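Long-range contacts in receptor-like protein kinase ANXUR1 (Arabidopsis thaliana, PDB 6FIG), which is a plant receptor kinase involved in reproduction, whose tandem malectin-like ectodomain probably receives signals at the cell surface: residues S91-T96 with F150-G155; I218-L223 with S266-M271; F299-N304 with L347-S352. One frame throughout, in Å; residues are numbered along the deposited sequence.

Interaction 1: S91-T96 with F150-G155; sequences SNSYFT and FAFING. With CA (calcium ion), chain I; NAG (2-acetamido-2-deoxy-beta-D-glucopyranose), chain C.
Phe95 and Ser93 meet Phe150 and the start of strand 151-161 where the two sheets of a malectin-like beta-sandwich close on each other. The Phe95 ring lies against Ala151, whose CB sits over one face, 3.4 Å from CG, while Phe152 N lies over the same face. The rings of Phe95 and Phe152 meet obliquely, their planes at 70°, with CE1 of Phe95 3.9 Å from CD1 of Phe152. Ser93 works in two directions. A chi1 of 176° swings OG away from the serine's own N and onto Phe150 O, to which the hydroxyl donates across 2.8 Å, the donor tilted 29° from the carbonyl plane; OG also lies at the edge of the Phe152 ring. Its CB meanwhile makes a CH-pi contact over the face of the Phe150 ring, 4.0 Å from the ring centroid.

The next shell fixes these groups. Phe108 of strand 102-108 meets the Phe95 ring edge-to-face, and Ile57 of strand 54-58 packs on both Phe150 and Phe152. Tyr94 turns from the contact toward a glycan, its CE1 3.5 Å from O5 of the sugar, alongside Tyr146. Further along strand 151-161, Asn154 and Gly155 form a classic beta bulge. There Asn154 O binds the calcium ion at 2.4 Å, a site shared with Ser7 OG and the carbonyls of Cys8, Pro51 and Thr54.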
loop_
_atom_site.group_PDB
_atom_site.type_symbol
_atom_site.label_atom_id
_atom_site.label_comp_id
_atom_site.label_asym_id
_atom_site.label_seq_id
_atom_site.Cartn_x
_atom_site.Cartn_y
_atom_site.Cartn_z
ATOM N N SER A 91 12.368 5.143 34.336
ATOM C CA SER A 91 13.153 4.045 34.926
ATOM C C SER A 91 12.333 3.050 35.759
ATOM O O SER A 91 12.813 1.954 36.034
ATOM C CB SER A 91 14.302 4.589 35.783
ATOM O OG SER A 91 15.214 5.313 34.981
ATOM N N ASN A 92 11.112 3.422 36.145
ATOM C CA ASN A 92 10.203 2.524 36.863
ATOM C C ASN A 92 9.390 1.649 35.932
ATOM O O ASN A 92 8.726 0.736 36.411
ATOM C CB ASN A 92 9.220 3.306 37.761
ATOM C CG ASN A 92 9.898 4.017 38.908
ATOM O OD1 ASN A 92 11.003 3.669 39.318
ATOM N ND2 ASN A 92 9.231 5.031 39.431
ATOM N N SER A 93 9.437 1.915 34.624
ATOM C CA SER A 93 8.652 1.143 33.671
ATOM C C SER A 93 9.274 -0.226 33.402
ATOM O O SER A 93 10.365 -0.336 32.851
ATOM C CB SER A 93 8.430 1.899 32.363
ATOM O OG SER A 93 7.727 1.074 31.429
ATOM N N TYR A 94 8.557 -1.262 33.807
ATOM C CA TYR A 94 8.878 -2.646 33.528
ATOM C C TYR A 94 7.535 -3.289 33.220
ATOM O O TYR A 94 6.601 -3.141 34.006
ATOM C CB TYR A 94 9.509 -3.331 34.732
ATOM C CG TYR A 94 10.919 -2.887 35.037
ATOM C CD1 TYR A 94 12.013 -3.543 34.470
ATOM C CD2 TYR A 94 11.159 -1.806 35.891
ATOM C CE1 TYR A 94 13.309 -3.140 34.748
ATOM C CE2 TYR A 94 12.458 -1.394 36.173
ATOM C CZ TYR A 94 13.523 -2.060 35.583
ATOM O OH TYR A 94 14.802 -1.656 35.872
ATOM N N PHE A 95 7.427 -3.981 32.097
ATOM C CA PHE A 95 6.156 -4.627 31.754
ATOM C C PHE A 95 6.266 -5.802 30.801
ATOM O O PHE A 95 7.330 -6.077 30.212
ATOM C CB PHE A 95 5.158 -3.589 31.246
ATOM C CG PHE A 95 5.589 -2.871 30.009
ATOM C CD1 PHE A 95 6.386 -1.740 30.092
ATOM C CD2 PHE A 95 5.119 -3.270 28.766
ATOM C CE1 PHE A 95 6.743 -1.042 28.943
ATOM C CE2 PHE A 95 5.470 -2.584 27.609
ATOM C CZ PHE A 95 6.281 -1.461 27.709
ATOM N N THR A 96 5.150 -6.514 30.688
ATOM C CA THR A 96 5.008 -7.653 29.824
ATOM C C THR A 96 4.066 -7.274 28.703
ATOM O O THR A 96 3.131 -6.496 28.894
ATOM C CB THR A 96 4.465 -8.864 30.624
ATOM O OG1 THR A 96 5.430 -9.249 31.610
ATOM C CG2 THR A 96 4.118 -10.083 29.757
ATOM N N PHE A 150 4.865 0.736 35.570
ATOM C CA PHE A 150 3.816 1.041 34.610
ATOM C C PHE A 150 4.264 0.605 33.209
ATOM O O PHE A 150 5.450 0.369 32.952
ATOM C CB PHE A 150 3.461 2.530 34.644
ATOM C CG PHE A 150 4.567 3.437 34.175
ATOM C CD1 PHE A 150 4.594 3.901 32.867
ATOM C CD2 PHE A 150 5.582 3.823 35.042
ATOM C CE1 PHE A 150 5.616 4.730 32.426
ATOM C CE2 PHE A 150 6.594 4.668 34.620
ATOM C CZ PHE A 150 6.616 5.120 33.309
ATOM N N ALA A 151 3.298 0.491 32.321
ATOM C CA ALA A 151 3.563 0.145 30.921
ATOM C C ALA A 151 3.248 1.348 30.063
ATOM O O ALA A 151 2.482 2.232 30.446
ATOM C CB ALA A 151 2.738 -1.063 30.512
ATOM N N PHE A 152 3.836 1.389 28.880
ATOM C CA PHE A 152 3.525 2.440 27.923
ATOM C C PHE A 152 3.726 1.908 26.533
ATOM O O PHE A 152 4.396 0.882 26.327
ATOM C CB PHE A 152 4.366 3.714 28.164
ATOM C CG PHE A 152 5.799 3.597 27.752
ATOM C CD1 PHE A 152 6.709 2.882 28.527
ATOM C CD2 PHE A 152 6.250 4.182 26.576
ATOM C CE1 PHE A 152 8.034 2.755 28.137
ATOM C CE2 PHE A 152 7.571 4.061 26.181
ATOM C CZ PHE A 152 8.465 3.346 26.955
ATOM N N ILE A 153 3.124 2.602 25.580
ATOM C CA ILE A 153 3.241 2.235 24.163
ATOM C C ILE A 153 3.061 3.517 23.352
ATOM O O ILE A 153 2.197 4.339 23.665
ATOM C CB ILE A 153 2.185 1.153 23.787
ATOM C CG1 ILE A 153 2.300 0.708 22.318
ATOM C CG2 ILE A 153 0.762 1.613 24.110
ATOM C CD1 ILE A 153 3.556 -0.084 21.991
ATOM N N ASN A 154 3.877 3.693 22.318
ATOM C CA ASN A 154 3.750 4.863 21.437
ATOM C C ASN A 154 3.065 4.561 20.118
ATOM O O ASN A 154 2.342 5.405 19.571
ATOM C CB ASN A 154 5.110 5.476 21.180
ATOM C CG ASN A 154 5.781 5.917 22.456
ATOM O OD1 ASN A 154 6.479 5.131 23.087
ATOM N ND2 ASN A 154 5.551 7.166 22.857
ATOM N N GLY A 155 3.260 3.346 19.619
ATOM C CA GLY A 155 2.682 2.946 18.353
ATOM C C GLY A 155 2.535 1.450 18.232
ATOM O O GLY A 155 3.337 0.688 18.782
HETATM CA CA CA I . 1.911 7.776 19.709
HETATM C C1 NAG C . 14.071 -6.940 35.326
HETATM C C2 NAG C . 14.705 -7.961 36.259
HETATM C C3 NAG C . 15.788 -7.320 37.122
HETATM C C4 NAG C . 16.764 -6.509 36.275
HETATM C C5 NAG C . 16.002 -5.502 35.423
HETATM C C6 NAG C . 16.901 -4.680 34.502
HETATM C C7 NAG C . 13.102 -9.713 36.906
HETATM C C8 NAG C . 12.023 -10.074 37.882
HETATM N N2 NAG C . 13.658 -8.517 37.099
HETATM O O3 NAG C . 16.489 -8.327 37.856
HETATM O O4 NAG C . 17.654 -5.822 37.175
HETATM O O5 NAG C . 15.062 -6.205 34.609
HETATM O O6 NAG C . 17.542 -5.532 33.550
HETATM O O7 NAG C . 13.438 -10.477 36.027
#

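Interaction 2: I218-L223 with S266-M271; sequences IFSAGL and SNLTWM. With NAG (2-acetamido-2-deoxy-beta-D-glucopyranose), chain D.
Ser220 and Thr269 carry most of the polar grip between the loop 218-223 and the edge strand 268-273. Thr269 N donates to Ser220 OG over 3.0 Å, and the same hydroxyl donates a hydrogen bond to Gly222 O, 2.9 Å away and nearly in line with that C=O. A chi1 of 41° turns OG to where it can accept from the strand and donate within the loop at once. In return, Thr269 O accepts a bond from Phe219 N at 2.8 Å and a weak one from Ser220 N. One water donates to both Gly222 O and Asn267 O, adding a bridge further down the loop. A single beta bridge, Ile218 with Trp270, fastens the loop to the strand.

Apolar contacts flank these bonds. The side chains of Phe219 and Met271 cross at about a right angle: CB of Met271 is 3.6 Å from CD2 of Phe219, and the sulfur SD stands 4.8 Å above the ring centroid, a Met-aromatic contact. Ile218 runs beside Trp270, its CG1 3.9 Å from CD1 of the indole, whose NE1 is hydrogen-bonded to Asp214.

Covalent attachment supplies the last kind: Asn267 ND2 is joined to C1 of an N-acetylglucosamine. Asn267, Leu268 and Thr269 form an N-glycosylation sequon, here placed at the edge strand of a malectin-like beta-sandwich.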
loop_
_atom_site.group_PDB
_atom_site.type_symbol
_atom_site.label_atom_id
_atom_site.label_comp_id
_atom_site.label_asym_id
_atom_site.label_seq_id
_atom_site.Cartn_x
_atom_site.Cartn_y
_atom_site.Cartn_z
ATOM N N ILE A 218 30.018 -4.897 10.946
ATOM C CA ILE A 218 31.233 -5.560 10.452
ATOM C C ILE A 218 32.305 -5.462 11.503
ATOM O O ILE A 218 32.641 -4.353 11.951
ATOM C CB ILE A 218 31.747 -4.951 9.139
ATOM C CG1 ILE A 218 30.725 -5.189 8.039
ATOM C CG2 ILE A 218 33.097 -5.561 8.734
ATOM C CD1 ILE A 218 30.809 -4.188 6.926
ATOM N N PHE A 219 32.861 -6.614 11.871
ATOM C CA PHE A 219 33.938 -6.681 12.862
ATOM C C PHE A 219 35.252 -7.230 12.361
ATOM O O PHE A 219 36.198 -7.280 13.127
ATOM C CB PHE A 219 33.470 -7.446 14.107
ATOM C CG PHE A 219 32.601 -6.612 15.000
ATOM C CD1 PHE A 219 33.106 -6.039 16.165
ATOM C CD2 PHE A 219 31.290 -6.340 14.634
ATOM C CE1 PHE A 219 32.297 -5.244 16.969
ATOM C CE2 PHE A 219 30.476 -5.539 15.427
ATOM C CZ PHE A 219 30.981 -4.994 16.601
ATOM N N SER A 220 35.329 -7.617 11.089
ATOM C CA SER A 220 36.628 -7.900 10.484
ATOM C C SER A 220 37.353 -6.557 10.280
ATOM O O SER A 220 36.715 -5.496 10.195
ATOM C CB SER A 220 36.486 -8.695 9.182
ATOM O OG SER A 220 35.418 -8.256 8.378
ATOM N N ALA A 221 38.678 -6.606 10.257
ATOM C CA ALA A 221 39.496 -5.399 10.043
ATOM C C ALA A 221 39.204 -4.809 8.662
ATOM O O ALA A 221 39.104 -3.589 8.509
ATOM C CB ALA A 221 40.977 -5.711 10.189
ATOM N N GLY A 222 39.054 -5.682 7.672
ATOM C CA GLY A 222 38.610 -5.283 6.349
ATOM C C GLY A 222 37.095 -5.202 6.306
ATOM O O GLY A 222 36.411 -6.119 6.772
ATOM N N LEU A 223 36.578 -4.091 5.770
ATOM C CA LEU A 223 35.154 -3.960 5.448
ATOM C C LEU A 223 34.845 -4.429 4.025
ATOM O O LEU A 223 33.691 -4.432 3.599
ATOM C CB LEU A 223 34.660 -2.523 5.676
ATOM C CG LEU A 223 34.101 -2.303 7.097
ATOM C CD1 LEU A 223 35.239 -2.079 8.082
ATOM C CD2 LEU A 223 33.090 -1.161 7.152
ATOM N N SER A 266 41.685 -13.893 4.914
ATOM C CA SER A 266 40.755 -13.219 5.821
ATOM C C SER A 266 39.312 -13.655 5.642
ATOM O O SER A 266 38.924 -14.205 4.608
ATOM C CB SER A 266 40.866 -11.704 5.634
ATOM O OG SER A 266 40.633 -11.344 4.284
ATOM N N ASN A 267 38.517 -13.394 6.682
ATOM C CA ASN A 267 37.078 -13.553 6.637
ATOM C C ASN A 267 36.459 -12.162 6.615
ATOM O O ASN A 267 36.945 -11.234 7.286
ATOM C CB ASN A 267 36.575 -14.249 7.901
ATOM C CG ASN A 267 36.604 -15.766 7.829
ATOM O OD1 ASN A 267 35.947 -16.394 6.973
ATOM N ND2 ASN A 267 37.327 -16.366 8.768
ATOM N N LEU A 268 35.389 -12.023 5.858
ATOM C CA LEU A 268 34.456 -10.919 6.044
ATOM C C LEU A 268 33.563 -11.363 7.204
ATOM O O LEU A 268 33.003 -12.454 7.165
ATOM C CB LEU A 268 33.688 -10.709 4.764
ATOM C CG LEU A 268 32.894 -9.457 4.461
ATOM C CD1 LEU A 268 33.727 -8.206 4.657
ATOM C CD2 LEU A 268 32.414 -9.570 3.014
ATOM N N THR A 269 33.482 -10.544 8.253
ATOM C CA THR A 269 32.862 -10.959 9.508
ATOM C C THR A 269 31.849 -9.925 9.998
ATOM O O THR A 269 32.193 -8.754 10.150
ATOM C CB THR A 269 33.933 -11.149 10.592
ATOM O OG1 THR A 269 34.884 -12.142 10.166
ATOM C CG2 THR A 269 33.325 -11.584 11.946
ATOM N N TRP A 270 30.629 -10.393 10.238
ATOM C CA TRP A 270 29.571 -9.594 10.886
ATOM C C TRP A 270 29.316 -10.166 12.278
ATOM O O TRP A 270 29.376 -11.380 12.471
ATOM C CB TRP A 270 28.271 -9.642 10.096
ATOM C CG TRP A 270 28.265 -9.049 8.720
ATOM C CD1 TRP A 270 27.838 -7.801 8.367
ATOM C CD2 TRP A 270 28.689 -9.685 7.498
ATOM N NE1 TRP A 270 27.953 -7.621 7.002
ATOM C CE2 TRP A 270 28.473 -8.760 6.447
ATOM C CE3 TRP A 270 29.219 -10.945 7.192
ATOM C CZ2 TRP A 270 28.757 -9.056 5.124
ATOM C CZ3 TRP A 270 29.484 -11.240 5.877
ATOM C CH2 TRP A 270 29.267 -10.298 4.857
ATOM N N MET A 271 29.023 -9.301 13.244
ATOM C CA MET A 271 28.686 -9.745 14.593
ATOM C C MET A 271 27.433 -9.026 15.093
ATOM O O MET A 271 27.278 -7.825 14.879
ATOM C CB MET A 271 29.842 -9.493 15.552
ATOM C CG MET A 271 29.712 -10.234 16.883
ATOM S SD MET A 271 31.121 -10.014 17.998
ATOM C CE MET A 271 32.477 -10.328 16.864
HETATM C C1 NAG D . 37.411 -17.792 8.918
HETATM C C2 NAG D . 38.823 -18.305 9.116
HETATM C C3 NAG D . 38.821 -19.759 9.576
HETATM C C4 NAG D . 37.836 -20.001 10.707
HETATM C C5 NAG D . 36.462 -19.494 10.293
HETATM C C6 NAG D . 35.339 -19.739 11.296
HETATM C C7 NAG D . 40.463 -17.290 7.585
HETATM C C8 NAG D . 40.994 -17.315 6.174
HETATM N N2 NAG D . 39.483 -18.166 7.823
HETATM O O3 NAG D . 40.136 -20.104 10.012
HETATM O O4 NAG D . 37.739 -21.406 10.959
HETATM O O5 NAG D . 36.612 -18.099 10.063
HETATM O O6 NAG D . 35.504 -18.925 12.461
HETATM O O7 NAG D . 40.910 -16.524 8.435
HETATM O O HOH W 1 37.534 -8.647 5.664
#

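Interaction 3: F299-N304 with L347-S352; sequences FNIYIN and LQMTPS. With NAG (2-acetamido-2-deoxy-beta-D-glucopyranose), chain D.
Ile301 and Leu347 lie side by side on the tightly packed face of an antiparallel strand pair, CG2 of Ile301 3.8 Å from CD1 of Leu347, and Leu347 CD1 also reaches CG1 of Ile303. At the other end of this face, bent at chi3 (57°), Met349 sets CE between Phe299 CE2, 3.9 Å away, and Ile301 CG1. The sulfur makes a Met-aromatic contact, SD standing obliquely to the Phe299 ring, 4.8 Å from its centroid. Between the strands, Asn300 with Thr350 and Tyr302 with Gln348 form the hydrogen-bonded pairs, their side chains on the opposite face from Ile301 and Leu347; the bond from Tyr302 N to Gln348 O is 2.8 Å long and close to straight at 172°.

That opposite face is looser and more polar. Thr350 CG2 comes up to the edge of the Tyr302 ring, 3.8 Å from CE2, while C5 of the Asn267-linked N-acetylglucosamine lies over one face of that ring, 3.7 Å from CD2. Gln348 stretches out alongside the sugar and brings OE1 within 2.6 Å of O6. Thr350 turns its hydroxyl instead to Ser266 O, which accepts a hydrogen bond from it. Toward the strand end, a water donates to Asn300 OD1 and accepts from Ser352 OG, which is also hydrogen-bonded to Phe354 N.

The pair forms the middle of a four-stranded antiparallel sheet: strand 344-351 has strand 268-273 on its other flank, and strand 299-303 has strand 306-307. The isoleucines pack onto strands 278-287 and 327-336 of the facing layer of the malectin-like sandwich, with Leu284 and Phe286 on Ile301, and Leu282, Tyr332 and Ile334 on Ile303.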
loop_
_atom_site.group_PDB
_atom_site.type_symbol
_atom_site.label_atom_id
_atom_site.label_comp_id
_atom_site.label_asym_id
_atom_site.label_seq_id
_atom_site.Cartn_x
_atom_site.Cartn_y
_atom_site.Cartn_z
ATOM N N PHE A 299 32.627 -19.714 -2.216
ATOM C CA PHE A 299 33.028 -19.258 -0.890
ATOM C C PHE A 299 32.438 -20.056 0.243
ATOM O O PHE A 299 31.336 -20.625 0.120
ATOM C CB PHE A 299 32.752 -17.757 -0.705
ATOM C CG PHE A 299 31.346 -17.323 -0.997
ATOM C CD1 PHE A 299 30.925 -17.079 -2.283
ATOM C CD2 PHE A 299 30.465 -17.050 0.061
ATOM C CE1 PHE A 299 29.640 -16.640 -2.542
ATOM C CE2 PHE A 299 29.187 -16.608 -0.202
ATOM C CZ PHE A 299 28.779 -16.401 -1.510
ATOM N N ASN A 300 33.170 -20.068 1.351
ATOM C CA ASN A 300 32.764 -20.747 2.565
ATOM C C ASN A 300 32.003 -19.777 3.439
ATOM O O ASN A 300 32.302 -18.586 3.451
ATOM C CB ASN A 300 33.973 -21.283 3.315
ATOM C CG ASN A 300 34.733 -22.338 2.534
ATOM O OD1 ASN A 300 34.140 -23.178 1.851
ATOM N ND2 ASN A 300 36.051 -22.277 2.604
ATOM N N ILE A 301 31.012 -20.297 4.159
ATOM C CA ILE A 301 30.179 -19.485 5.057
ATOM C C ILE A 301 30.154 -20.181 6.399
ATOM O O ILE A 301 29.855 -21.386 6.466
ATOM C CB ILE A 301 28.741 -19.348 4.546
ATOM C CG1 ILE A 301 28.695 -18.759 3.126
ATOM C CG2 ILE A 301 27.907 -18.491 5.502
ATOM C CD1 ILE A 301 27.293 -18.629 2.564
ATOM N N TYR A 302 30.471 -19.430 7.456
ATOM C CA TYR A 302 30.489 -19.950 8.823
ATOM C C TYR A 302 29.564 -19.117 9.698
ATOM O O TYR A 302 29.448 -17.905 9.518
ATOM C CB TYR A 302 31.904 -19.916 9.388
ATOM C CG TYR A 302 32.931 -20.525 8.474
ATOM C CD1 TYR A 302 33.070 -21.901 8.377
ATOM C CD2 TYR A 302 33.786 -19.718 7.723
ATOM C CE1 TYR A 302 34.035 -22.462 7.550
ATOM C CE2 TYR A 302 34.749 -20.266 6.895
ATOM C CZ TYR A 302 34.869 -21.630 6.808
ATOM O OH TYR A 302 35.859 -22.140 5.965
ATOM N N ILE A 303 28.876 -19.791 10.623
ATOM C CA ILE A 303 27.966 -19.125 11.557
ATOM C C ILE A 303 28.363 -19.618 12.947
ATOM O O ILE A 303 28.355 -20.822 13.197
ATOM C CB ILE A 303 26.476 -19.433 11.248
ATOM C CG1 ILE A 303 26.077 -18.804 9.910
ATOM C CG2 ILE A 303 25.574 -18.890 12.360
ATOM C CD1 ILE A 303 24.718 -19.195 9.354
ATOM N N ASN A 304 28.746 -18.702 13.834
ATOM C CA ASN A 304 29.226 -19.040 15.183
ATOM C C ASN A 304 30.313 -20.089 15.137
ATOM O O ASN A 304 30.268 -21.090 15.860
ATOM C CB ASN A 304 28.062 -19.456 16.111
ATOM C CG ASN A 304 27.299 -18.268 16.619
ATOM O OD1 ASN A 304 27.351 -17.220 16.012
ATOM N ND2 ASN A 304 26.546 -18.434 17.707
ATOM N N LEU A 347 28.732 -14.047 11.642
ATOM C CA LEU A 347 28.597 -14.594 10.294
ATOM C C LEU A 347 29.921 -14.317 9.607
ATOM O O LEU A 347 30.391 -13.182 9.660
ATOM C CB LEU A 347 27.464 -13.923 9.557
ATOM C CG LEU A 347 27.328 -14.275 8.084
ATOM C CD1 LEU A 347 26.970 -15.734 7.896
ATOM C CD2 LEU A 347 26.279 -13.394 7.432
ATOM N N GLN A 348 30.535 -15.337 8.999
ATOM C CA GLN A 348 31.846 -15.138 8.349
ATOM C C GLN A 348 31.841 -15.761 6.983
ATOM O O GLN A 348 31.230 -16.794 6.796
ATOM C CB GLN A 348 32.964 -15.739 9.175
ATOM C CG GLN A 348 33.127 -15.069 10.523
ATOM C CD GLN A 348 34.146 -15.760 11.365
ATOM O OE1 GLN A 348 33.947 -16.909 11.775
ATOM N NE2 GLN A 348 35.275 -15.090 11.609
ATOM N N MET A 349 32.482 -15.101 6.026
ATOM C CA MET A 349 32.714 -15.717 4.724
ATOM C C MET A 349 34.125 -15.456 4.214
ATOM O O MET A 349 34.742 -14.442 4.522
ATOM C CB MET A 349 31.642 -15.342 3.693
ATOM C CG MET A 349 31.394 -13.875 3.458
ATOM S SD MET A 349 30.007 -13.638 2.306
ATOM C CE MET A 349 28.672 -14.478 3.068
ATOM N N THR A 350 34.616 -16.411 3.423
ATOM C CA THR A 350 35.986 -16.384 2.919
ATOM C C THR A 350 35.967 -17.232 1.653
ATOM O O THR A 350 35.104 -18.094 1.519
ATOM C CB THR A 350 36.987 -16.922 3.980
ATOM O OG1 THR A 350 38.353 -16.692 3.578
ATOM C CG2 THR A 350 36.797 -18.415 4.234
ATOM N N PRO A 351 36.923 -17.023 0.734
ATOM C CA PRO A 351 36.837 -17.821 -0.491
ATOM C C PRO A 351 37.123 -19.299 -0.242
ATOM O O PRO A 351 37.895 -19.648 0.652
ATOM C CB PRO A 351 37.960 -17.236 -1.378
ATOM C CG PRO A 351 38.278 -15.916 -0.764
ATOM C CD PRO A 351 38.079 -16.113 0.690
ATOM N N SER A 352 36.508 -20.140 -1.069
ATOM C CA SER A 352 36.817 -21.560 -1.085
ATOM C C SER A 352 37.875 -21.791 -2.157
ATOM O O SER A 352 37.876 -21.137 -3.208
ATOM C CB SER A 352 35.569 -22.375 -1.418
ATOM O OG SER A 352 35.881 -23.755 -1.584
HETATM C C1 NAG D . 37.411 -17.792 8.918
HETATM C C2 NAG D . 38.823 -18.305 9.116
HETATM C C3 NAG D . 38.821 -19.759 9.576
HETATM C C4 NAG D . 37.836 -20.001 10.707
HETATM C C5 NAG D . 36.462 -19.494 10.293
HETATM C C6 NAG D . 35.339 -19.739 11.296
HETATM C C7 NAG D . 40.463 -17.290 7.585
HETATM C C8 NAG D . 40.994 -17.315 6.174
HETATM N N2 NAG D . 39.483 -18.166 7.823
HETATM O O3 NAG D . 40.136 -20.104 10.012
HETATM O O4 NAG D . 37.739 -21.406 10.959
HETATM O O5 NAG D . 36.612 -18.099 10.063
HETATM O O6 NAG D . 35.504 -18.925 12.461
HETATM O O7 NAG D . 40.910 -16.524 8.435
HETATM O O HOH W 2 35.249 -25.227 0.468
#

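In the fold
Interactions 2 and 3 are neighbours in one sheet, their centres 11 Å apart. Strands 268-273 and 344-351 run side by side: Leu268 N lies 2.8 Å from Met349 O, a probable hydrogen bond, and Asn267 OD1 packs 3.2 Å from Thr350 CB. The glycan unites them further, since interaction 2 holds its attachment point and interaction 3 the aromatic and amide groups along which the sugar lies. Interaction 1 stands apart, its centre about 37 Å from that of interaction 2 and about 40 Å from that of interaction 3, across the chain's centre from the latter. It has its own glycan and calcium ion, consistent with a tandem malectin-like arrangement.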